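Long-range contacts in beta-n-acetylhexosaminidase (Streptococcus pneumoniae, PDB 4AZI), which removes terminal N-acetylhexosamine residues from glycans as a family 20 glycoside hydrolase, an exo-acting beta-N-acetylhexosaminidase: residues K165-F170 with R220-M225; F241-L246 with K268-L273; A8-I13 with Y39-L44. The protein carries 2 engineered substitutions. All coordinates share one frame; numbering follows the deposited sequence.

How the contacts relate
All three contacts belong to one eight-stranded TIM barrel, and all are largely buried. Contact 3 lies nearest the centre of the chain and has no exposed touching residue; it joins neighbouring strands 10-16 and 41-45 directly, by backbone hydrogen bonds. Contact 1 works one layer out, where helix 153-170 meets the turn leading into strand 223-227; it pairs leucine and methionine packing with a salt bridge at exposed D168. Contact 2, with K271 exposed, sits where two segments enter adjacent strands, joined by a tyrosine, a leucine and two bridging waters. Contacts 1 and 2 adjoin through P224 and L246, while M225 touches both L273 of contact 2 and H43 of contact 3.

Contact 1: residues K165-F170 with R220-M225; sequences KYMDFF and RGLQPM
R220 lays its side chain along helix 153-170, an outer helix of the TIM barrel, touching M167 with its aliphatic part and D168 with its guanidinium. CG stands beside the backbone N (chi1 -72°) and the chain runs extended from there to NE, which brings CD to 3.6 Å from M167 CB. One atom further on, R220 NE donates to D168 OD1 at 2.9 Å, a salt bridge bent to 145° at the hydrogen. The carboxylate oxygen lies close to the guanidinium plane, yet the donor approaches it from above the carboxylate plane. A water completes the link, donating to D168 OD2 at 2.6 Å and accepting from R220 NH2 at 2.9 Å, and R220 NH1 is spent on M216 O. With NE, NH1 and NH2 all engaged, the guanidinium is probably held firmly in its rotation although the site borders solvent.

L222 supplies the apolar half. Its CD1 rests 3.5 Å from M167 O and also meets M167 CB, while CD2 lies 4.3 Å from F170 CB; the two methyls lie against one side of the last helical turn. Between R220 and L222, which both point toward this helix, G221 is the C-prime residue of the Schellman motif ending helix 203-219. M167 touches them through CB, its extended chain carrying the sulfur away toward F177 of strand 176-180 and M216 and A217 of helix 203-219. F170 reaches V97 of helix 94-106, and strand 223-227 pairs with strand 176-180 inside the barrel wall.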
loop_
_atom_site.group_PDB
_atom_site.type_symbol
_atom_site.label_atom_id
_atom_site.label_comp_id
_atom_site.label_asym_id
_atom_site.label_seq_id
_atom_site.Cartn_x
_atom_site.Cartn_y
_atom_site.Cartn_z
ATOM N N LYS A 165 12.650 -12.146 -4.604
ATOM C CA LYS A 165 11.698 -13.227 -4.889
ATOM C C LYS A 165 10.260 -12.729 -4.911
ATOM O O LYS A 165 9.542 -13.000 -5.870
ATOM C CB LYS A 165 11.847 -14.408 -3.924
ATOM C CG LYS A 165 13.098 -15.242 -4.153
ATOM C CD LYS A 165 13.134 -15.902 -5.525
ATOM C CE LYS A 165 14.502 -16.530 -5.746
ATOM N NZ LYS A 165 14.663 -17.182 -7.077
ATOM N N TYR A 166 9.843 -11.990 -3.877
ATOM C CA TYR A 166 8.506 -11.380 -3.880
ATOM C C TYR A 166 8.292 -10.513 -5.122
ATOM O O TYR A 166 7.249 -10.600 -5.764
ATOM C CB TYR A 166 8.235 -10.560 -2.606
ATOM C CG TYR A 166 8.026 -11.376 -1.346
ATOM C CD1 TYR A 166 6.941 -12.250 -1.222
ATOM C CD2 TYR A 166 8.901 -11.257 -0.266
ATOM C CE1 TYR A 166 6.744 -12.993 -0.067
ATOM C CE2 TYR A 166 8.712 -11.995 0.898
ATOM C CZ TYR A 166 7.629 -12.863 0.989
ATOM O OH TYR A 166 7.428 -13.593 2.135
ATOM N N MET A 167 9.283 -9.690 -5.462
ATOM C CA MET A 167 9.196 -8.850 -6.657
ATOM C C MET A 167 9.076 -9.708 -7.933
ATOM O O MET A 167 8.348 -9.342 -8.867
ATOM C CB MET A 167 10.401 -7.914 -6.758
ATOM C CG MET A 167 10.414 -6.742 -5.800
ATOM S SD MET A 167 11.917 -5.792 -6.128
ATOM C CE MET A 167 11.673 -4.328 -5.112
ATOM N N ASP A 168 9.770 -10.853 -7.946
ATOM C CA ASP A 168 9.657 -11.839 -9.022
ATOM C C ASP A 168 8.207 -12.318 -9.213
ATOM O O ASP A 168 7.719 -12.379 -10.348
ATOM C CB ASP A 168 10.660 -13.007 -8.834
ATOM C CG ASP A 168 12.131 -12.564 -9.026
ATOM O OD1 ASP A 168 12.351 -11.523 -9.657
ATOM O OD2 ASP A 168 13.075 -13.244 -8.554
ATOM N N PHE A 169 7.509 -12.617 -8.117
ATOM C CA PHE A 169 6.097 -13.034 -8.210
ATOM C C PHE A 169 5.165 -11.916 -8.721
ATOM O O PHE A 169 4.305 -12.170 -9.564
ATOM C CB PHE A 169 5.601 -13.611 -6.877
ATOM C CG PHE A 169 4.103 -13.742 -6.787
ATOM C CD1 PHE A 169 3.454 -14.861 -7.308
ATOM C CD2 PHE A 169 3.338 -12.744 -6.181
ATOM C CE1 PHE A 169 2.073 -14.980 -7.228
ATOM C CE2 PHE A 169 1.951 -12.856 -6.099
ATOM C CZ PHE A 169 1.322 -13.972 -6.632
ATOM N N PHE A 170 5.350 -10.691 -8.229
ATOM C CA PHE A 170 4.507 -9.559 -8.633
ATOM C C PHE A 170 4.821 -8.994 -10.021
ATOM O O PHE A 170 3.944 -8.396 -10.637
ATOM C CB PHE A 170 4.523 -8.433 -7.579
ATOM C CG PHE A 170 3.882 -8.818 -6.281
ATOM C CD1 PHE A 170 2.528 -9.105 -6.220
ATOM C CD2 PHE A 170 4.639 -8.904 -5.113
ATOM C CE1 PHE A 170 1.933 -9.472 -5.021
ATOM C CE2 PHE A 170 4.054 -9.274 -3.912
ATOM C CZ PHE A 170 2.698 -9.560 -3.866
ATOM N N ARG A 220 12.695 -5.356 -12.781
ATOM C CA ARG A 220 11.614 -6.334 -12.877
ATOM C C ARG A 220 10.326 -5.709 -13.433
ATOM O O ARG A 220 9.268 -6.337 -13.422
ATOM C CB ARG A 220 11.391 -7.005 -11.519
ATOM C CG ARG A 220 12.505 -7.972 -11.127
ATOM C CD ARG A 220 12.554 -8.161 -9.620
ATOM N NE ARG A 220 13.670 -9.000 -9.173
ATOM C CZ ARG A 220 14.892 -8.550 -8.889
ATOM N NH1 ARG A 220 15.185 -7.264 -9.020
ATOM N NH2 ARG A 220 15.836 -9.392 -8.480
ATOM N N GLY A 221 10.415 -4.476 -13.930
ATOM C CA GLY A 221 9.270 -3.849 -14.613
ATOM C C GLY A 221 8.200 -3.383 -13.642
ATOM O O GLY A 221 7.038 -3.229 -14.007
ATOM N N LEU A 222 8.603 -3.159 -12.397
ATOM C CA LEU A 222 7.695 -2.667 -11.371
ATOM C C LEU A 222 8.042 -1.195 -11.074
ATOM O O LEU A 222 9.222 -0.835 -10.994
ATOM C CB LEU A 222 7.805 -3.531 -10.117
ATOM C CG LEU A 222 7.215 -4.955 -10.127
ATOM C CD1 LEU A 222 7.945 -5.857 -9.141
ATOM C CD2 LEU A 222 5.727 -4.951 -9.817
ATOM N N GLN A 223 7.026 -0.341 -10.971
ATOM C CA GLN A 223 7.228 1.054 -10.542
ATOM C C GLN A 223 7.520 1.083 -9.042
ATOM O O GLN A 223 6.675 0.635 -8.251
ATOM C CB GLN A 223 5.980 1.900 -10.849
ATOM C CG GLN A 223 5.965 3.287 -10.206
ATOM C CD GLN A 223 7.102 4.176 -10.693
ATOM O OE1 GLN A 223 7.940 4.645 -9.901
ATOM N NE2 GLN A 223 7.138 4.415 -11.991
ATOM N N PRO A 224 8.693 1.616 -8.631
ATOM C CA PRO A 224 8.946 1.591 -7.187
ATOM C C PRO A 224 8.132 2.638 -6.425
ATOM O O PRO A 224 7.798 3.685 -6.965
ATOM C CB PRO A 224 10.457 1.849 -7.070
ATOM C CG PRO A 224 10.846 2.513 -8.342
ATOM C CD PRO A 224 9.861 2.100 -9.398
ATOM N N MET A 225 7.757 2.304 -5.197
ATOM C CA MET A 225 7.114 3.252 -4.312
ATOM C C MET A 225 7.733 3.082 -2.938
ATOM O O MET A 225 8.113 1.971 -2.560
ATOM C CB MET A 225 5.597 3.017 -4.257
ATOM C CG MET A 225 4.856 4.100 -3.475
ATOM S SD MET A 225 3.065 4.132 -3.676
ATOM C CE MET A 225 2.552 2.700 -2.745
HETATM O O HOH W 1 15.279 -12.201 -7.789
#

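Contact 2: residues F241-L246 with K268-L273; sequences FDKDVL and KGYKFL
Y270 reaches across to the loop 241-246 at the point where the two segments enter adjacent parallel strands of the TIM barrel, 246-249 and 271-282. Its hydroxyl donates to D242 O at 2.8 Å, approaching from well above the carbonyl plane, and Y270 OH also lies 3.3 Å from F241 CB. The ring offers its edge to V245 O, which lies 3.5 Å from Y270 CD1. K243 crosses the tyrosine at about a right angle, its CD touching both the hydroxyl and K268 O. Two bends, at chi2 and chi4, curl the lysine back, and K243 NZ donates to F241 O within the same loop at 2.7 Å. Further along, L246 puts CD1 against the backbone of K271 and F272 and CD2 against L273 CB. Two waters bridge the segments: one donates to K243 O and G269 O, and the other donates to V245 O at 2.7 Å while accepting from K271 N at 2.9 Å.

A second layer fixes these groups. G269 closes helix 262-267 with a Schellman motif, placing Y270 directly after the turn; L265 and Y232 pack on its side chain. K268 turns its amine to D237. On the other side D242 N is bound by N211, and the D242 carboxylate holds K218 in a salt bridge. Its OD1 also closes an Asx turn, accepting from D244 N at 2.7 Å.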
loop_
_atom_site.group_PDB
_atom_site.type_symbol
_atom_site.label_atom_id
_atom_site.label_comp_id
_atom_site.label_asym_id
_atom_site.label_seq_id
_atom_site.Cartn_x
_atom_site.Cartn_y
_atom_site.Cartn_z
ATOM N N PHE A 241 19.161 10.415 -3.631
ATOM C CA PHE A 241 18.218 9.296 -3.775
ATOM C C PHE A 241 17.753 9.140 -5.222
ATOM O O PHE A 241 17.779 10.107 -5.992
ATOM C CB PHE A 241 17.017 9.461 -2.834
ATOM C CG PHE A 241 17.348 9.269 -1.376
ATOM C CD1 PHE A 241 17.925 10.300 -0.632
ATOM C CD2 PHE A 241 17.075 8.058 -0.736
ATOM C CE1 PHE A 241 18.231 10.121 0.714
ATOM C CE2 PHE A 241 17.369 7.878 0.615
ATOM C CZ PHE A 241 17.954 8.910 1.341
ATOM N N ASP A 242 17.356 7.911 -5.572
ATOM C CA ASP A 242 16.775 7.548 -6.878
ATOM C C ASP A 242 15.570 8.450 -7.160
ATOM O O ASP A 242 14.643 8.528 -6.355
ATOM C CB ASP A 242 16.358 6.063 -6.838
ATOM C CG ASP A 242 15.857 5.526 -8.186
ATOM O OD1 ASP A 242 15.019 6.176 -8.829
ATOM O OD2 ASP A 242 16.270 4.417 -8.593
ATOM N N LYS A 243 15.577 9.151 -8.289
ATOM C CA LYS A 243 14.483 10.094 -8.564
ATOM C C LYS A 243 13.201 9.436 -9.114
ATOM O O LYS A 243 12.167 10.085 -9.195
ATOM C CB LYS A 243 14.936 11.235 -9.477
ATOM C CG LYS A 243 16.163 12.007 -8.997
ATOM C CD LYS A 243 16.009 12.557 -7.585
ATOM C CE LYS A 243 17.254 13.314 -7.165
ATOM N NZ LYS A 243 18.477 12.453 -7.152
ATOM N N ASP A 244 13.267 8.156 -9.473
ATOM C CA ASP A 244 12.112 7.453 -10.077
ATOM C C ASP A 244 11.077 6.909 -9.103
ATOM O O ASP A 244 10.039 6.427 -9.532
ATOM C CB ASP A 244 12.573 6.287 -10.956
ATOM C CG ASP A 244 13.393 6.730 -12.141
ATOM O OD1 ASP A 244 13.161 7.837 -12.661
ATOM O OD2 ASP A 244 14.267 5.948 -12.552
ATOM N N VAL A 245 11.368 6.959 -7.807
ATOM C CA VAL A 245 10.460 6.415 -6.784
ATOM C C VAL A 245 9.169 7.235 -6.682
ATOM O O VAL A 245 9.224 8.449 -6.592
ATOM C CB VAL A 245 11.160 6.333 -5.403
ATOM C CG1 VAL A 245 10.179 5.900 -4.311
ATOM C CG2 VAL A 245 12.370 5.389 -5.468
ATOM N N LEU A 246 8.017 6.560 -6.708
ATOM C CA LEU A 246 6.739 7.187 -6.381
ATOM C C LEU A 246 6.659 7.349 -4.864
ATOM O O LEU A 246 6.771 6.377 -4.139
ATOM C CB LEU A 246 5.573 6.344 -6.897
ATOM C CG LEU A 246 4.156 6.831 -6.562
ATOM C CD1 LEU A 246 3.816 8.160 -7.238
ATOM C CD2 LEU A 246 3.137 5.767 -6.922
ATOM N N LYS A 268 12.964 18.227 -6.245
ATOM C CA LYS A 268 13.897 17.178 -6.678
ATOM C C LYS A 268 13.352 16.286 -7.795
ATOM O O LYS A 268 14.001 15.304 -8.170
ATOM C CB LYS A 268 14.295 16.290 -5.487
ATOM C CG LYS A 268 15.193 16.956 -4.459
ATOM C CD LYS A 268 16.609 17.126 -4.984
ATOM C CE LYS A 268 17.487 17.766 -3.931
ATOM N NZ LYS A 268 18.770 18.229 -4.521
ATOM N N GLY A 269 12.162 16.613 -8.295
ATOM C CA GLY A 269 11.519 15.877 -9.387
ATOM C C GLY A 269 10.531 14.781 -8.985
ATOM O O GLY A 269 10.016 14.074 -9.837
ATOM N N TYR A 270 10.256 14.631 -7.698
ATOM C CA TYR A 270 9.429 13.500 -7.248
ATOM C C TYR A 270 7.942 13.653 -7.560
ATOM O O TYR A 270 7.430 14.767 -7.632
ATOM C CB TYR A 270 9.620 13.246 -5.756
ATOM C CG TYR A 270 10.929 12.580 -5.419
ATOM C CD1 TYR A 270 11.175 11.275 -5.813
ATOM C CD2 TYR A 270 11.924 13.254 -4.710
ATOM C CE1 TYR A 270 12.356 10.640 -5.504
ATOM C CE2 TYR A 270 13.126 12.629 -4.403
ATOM C CZ TYR A 270 13.329 11.315 -4.807
ATOM O OH TYR A 270 14.497 10.656 -4.526
ATOM N N LYS A 271 7.267 12.520 -7.755
ATOM C CA LYS A 271 5.811 12.488 -7.891
ATOM C C LYS A 271 5.212 11.817 -6.665
ATOM O O LYS A 271 5.851 10.961 -6.063
ATOM C CB LYS A 271 5.412 11.730 -9.151
ATOM C CG LYS A 271 5.831 12.433 -10.430
ATOM C CD LYS A 271 6.404 11.458 -11.435
ATOM C CE LYS A 271 5.320 10.844 -12.311
ATOM N NZ LYS A 271 4.853 11.757 -13.394
ATOM N N PHE A 272 3.990 12.207 -6.307
ATOM C CA PHE A 272 3.407 11.815 -5.028
ATOM C C PHE A 272 2.163 10.972 -5.186
ATOM O O PHE A 272 1.353 11.232 -6.067
ATOM C CB PHE A 272 3.035 13.062 -4.194
ATOM C CG PHE A 272 4.202 13.950 -3.859
ATOM C CD1 PHE A 272 5.157 13.548 -2.933
ATOM C CD2 PHE A 272 4.330 15.201 -4.448
ATOM C CE1 PHE A 272 6.223 14.363 -2.606
ATOM C CE2 PHE A 272 5.397 16.023 -4.127
ATOM C CZ PHE A 272 6.346 15.602 -3.204
ATOM N N LEU A 273 2.024 9.970 -4.324
ATOM C CA LEU A 273 0.730 9.377 -4.032
ATOM C C LEU A 273 0.308 9.969 -2.684
ATOM O O LEU A 273 0.960 9.711 -1.662
ATOM C CB LEU A 273 0.803 7.847 -3.972
ATOM C CG LEU A 273 -0.513 7.126 -3.582
ATOM C CD1 LEU A 273 -1.642 7.426 -4.567
ATOM C CD2 LEU A 273 -0.317 5.622 -3.432
HETATM O O HOH W 2 10.030 11.268 -10.590
HETATM O O HOH W 3 8.605 10.064 -8.615
#

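Contact 3: residues A8-I13 with Y39-L44; sequences AKNKVI and YSDVHL
V12 pairs with D41 and I13 with V42 in parallel register, the segment axes 4.8 Å apart at closest approach and turned by 44°, as the first two strands of the TIM barrel run side by side. With helix 24-37 between them they form a beta-alpha-beta unit. I13 N donates to D41 O, and I13 O receives H43 N at 2.7 Å. At the start of the pairing K11 O takes two donors, S40 N in the carbonyl plane of K11 on a lone pair and the longer D41 N from a tilt.

Polar side chains meet here too. S40 OG, held between its backbone N and carbonyl carbon (chi1 60°), accepts from K11 N at 2.8 Å and donates a hydrogen bond to D41 OD2. N10 ND2 grips that same D41 OD2 from the opposite face, at 2.8 Å, and the aspartate is probably kept from turning. K11 bends at chi2 and chi3, its NZ donating to K9 O and also bonding Y356 O. V12 packs CG1 on H43 CB at 3.6 Å and CG2 on D41 CB. On the other face of the sheet I13 and V42 lie side by side, CG2 to CG2 at 4.0 Å, and V42 leans on V31 of helix 24-37. H43 is hydrogen-bonded to S14 and N178. Y39 sends its hydroxyl to M346 O, and K11 O lies at its ring edge, 3.4 Å from Y39 CD2.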
loop_
_atom_site.group_PDB
_atom_site.type_symbol
_atom_site.label_atom_id
_atom_site.label_comp_id
_atom_site.label_asym_id
_atom_site.label_seq_id
_atom_site.Cartn_x
_atom_site.Cartn_y
_atom_site.Cartn_z
ATOM N N ALA A 8 -8.624 9.639 -14.069
ATOM C CA ALA A 8 -7.388 8.906 -14.310
ATOM C C ALA A 8 -6.462 8.883 -13.084
ATOM O O ALA A 8 -5.518 8.100 -13.038
ATOM C CB ALA A 8 -6.659 9.449 -15.532
ATOM N N LYS A 9 -6.730 9.734 -12.096
ATOM C CA LYS A 9 -5.957 9.690 -10.853
ATOM C C LYS A 9 -6.220 8.394 -10.087
ATOM O O LYS A 9 -7.318 7.817 -10.181
ATOM C CB LYS A 9 -6.258 10.904 -9.977
ATOM C CG LYS A 9 -5.581 12.173 -10.465
ATOM C CD LYS A 9 -5.385 13.175 -9.346
ATOM C CE LYS A 9 -4.359 14.220 -9.750
ATOM N NZ LYS A 9 -4.000 15.110 -8.619
ATOM N N ASN A 10 -5.214 7.933 -9.345
ATOM C CA ASN A 10 -5.366 6.762 -8.481
ATOM C C ASN A 10 -6.234 7.072 -7.264
ATOM O O ASN A 10 -6.038 8.096 -6.617
ATOM C CB ASN A 10 -3.996 6.255 -8.010
ATOM C CG ASN A 10 -3.192 5.627 -9.124
ATOM O OD1 ASN A 10 -2.376 6.290 -9.762
ATOM N ND2 ASN A 10 -3.408 4.330 -9.355
ATOM N N LYS A 11 -7.200 6.198 -6.974
ATOM C CA LYS A 11 -7.970 6.252 -5.723
ATOM C C LYS A 11 -7.746 4.945 -4.982
ATOM O O LYS A 11 -8.187 3.871 -5.420
ATOM C CB LYS A 11 -9.467 6.469 -5.969
ATOM C CG LYS A 11 -9.866 7.898 -6.336
ATOM C CD LYS A 11 -9.594 8.254 -7.792
ATOM C CE LYS A 11 -10.165 7.210 -8.739
ATOM N NZ LYS A 11 -10.146 7.693 -10.149
ATOM N N VAL A 12 -7.044 5.034 -3.862
ATOM C CA VAL A 12 -6.487 3.841 -3.239
ATOM C C VAL A 12 -6.987 3.663 -1.803
ATOM O O VAL A 12 -7.071 4.626 -1.040
ATOM C CB VAL A 12 -4.940 3.859 -3.283
ATOM C CG1 VAL A 12 -4.363 2.511 -2.869
ATOM C CG2 VAL A 12 -4.447 4.204 -4.683
ATOM N N ILE A 13 -7.349 2.425 -1.471
ATOM C CA ILE A 13 -7.593 2.008 -0.094
ATOM C C ILE A 13 -6.427 1.114 0.343
ATOM O O ILE A 13 -6.093 0.135 -0.332
ATOM C CB ILE A 13 -8.996 1.328 0.087
ATOM C CG1 ILE A 13 -9.220 0.848 1.528
ATOM C CG2 ILE A 13 -9.224 0.206 -0.923
ATOM C CD1 ILE A 13 -9.206 1.961 2.563
ATOM N N TYR A 39 -13.103 3.427 -6.459
ATOM C CA TYR A 39 -11.652 3.371 -6.260
ATOM C C TYR A 39 -10.982 2.702 -7.455
ATOM O O TYR A 39 -11.655 2.069 -8.266
ATOM C CB TYR A 39 -11.322 2.585 -4.985
ATOM C CG TYR A 39 -11.649 3.325 -3.715
ATOM C CD1 TYR A 39 -12.959 3.360 -3.212
ATOM C CD2 TYR A 39 -10.649 3.994 -3.009
ATOM C CE1 TYR A 39 -13.265 4.055 -2.052
ATOM C CE2 TYR A 39 -10.942 4.687 -1.844
ATOM C CZ TYR A 39 -12.251 4.711 -1.367
ATOM O OH TYR A 39 -12.526 5.410 -0.216
ATOM N N SER A 40 -9.660 2.840 -7.563
ATOM C CA SER A 40 -8.931 2.200 -8.648
ATOM C C SER A 40 -7.987 1.088 -8.178
ATOM O O SER A 40 -7.604 0.228 -8.972
ATOM C CB SER A 40 -8.151 3.241 -9.470
ATOM O OG SER A 40 -7.228 3.931 -8.648
ATOM N N ASP A 41 -7.606 1.114 -6.902
ATOM C CA ASP A 41 -6.574 0.205 -6.385
ATOM C C ASP A 41 -6.801 -0.205 -4.935
ATOM O O ASP A 41 -7.362 0.561 -4.152
ATOM C CB ASP A 41 -5.191 0.872 -6.472
ATOM C CG ASP A 41 -4.797 1.234 -7.896
ATOM O OD1 ASP A 41 -4.219 0.378 -8.604
ATOM O OD2 ASP A 41 -5.065 2.382 -8.307
ATOM N N VAL A 42 -6.324 -1.402 -4.588
ATOM C CA VAL A 42 -6.169 -1.820 -3.194
ATOM C C VAL A 42 -4.672 -1.904 -2.884
ATOM O O VAL A 42 -3.931 -2.632 -3.551
ATOM C CB VAL A 42 -6.867 -3.177 -2.907
ATOM C CG1 VAL A 42 -6.513 -3.694 -1.522
ATOM C CG2 VAL A 42 -8.375 -3.046 -3.031
ATOM N N HIS A 43 -4.234 -1.131 -1.889
ATOM C CA HIS A 43 -2.856 -1.167 -1.428
ATOM C C HIS A 43 -2.778 -2.149 -0.307
ATOM O O HIS A 43 -3.435 -1.978 0.726
ATOM C CB HIS A 43 -2.407 0.216 -0.976
ATOM C CG HIS A 43 -1.000 0.262 -0.426
ATOM N ND1 HIS A 43 -0.730 0.125 0.887
ATOM C CD2 HIS A 43 0.229 0.447 -1.063
ATOM C CE1 HIS A 43 0.599 0.219 1.084
ATOM N NE2 HIS A 43 1.186 0.415 -0.107
ATOM N N LEU A 44 -1.987 -3.199 -0.506
ATOM C CA LEU A 44 -1.933 -4.288 0.459
ATOM C C LEU A 44 -0.537 -4.504 1.053
ATOM O O LEU A 44 0.387 -5.002 0.391
ATOM C CB LEU A 44 -2.502 -5.580 -0.149
ATOM C CG LEU A 44 -2.817 -6.762 0.786
ATOM C CD1 LEU A 44 -3.996 -6.484 1.713
ATOM C CD2 LEU A 44 -3.065 -8.035 -0.019
#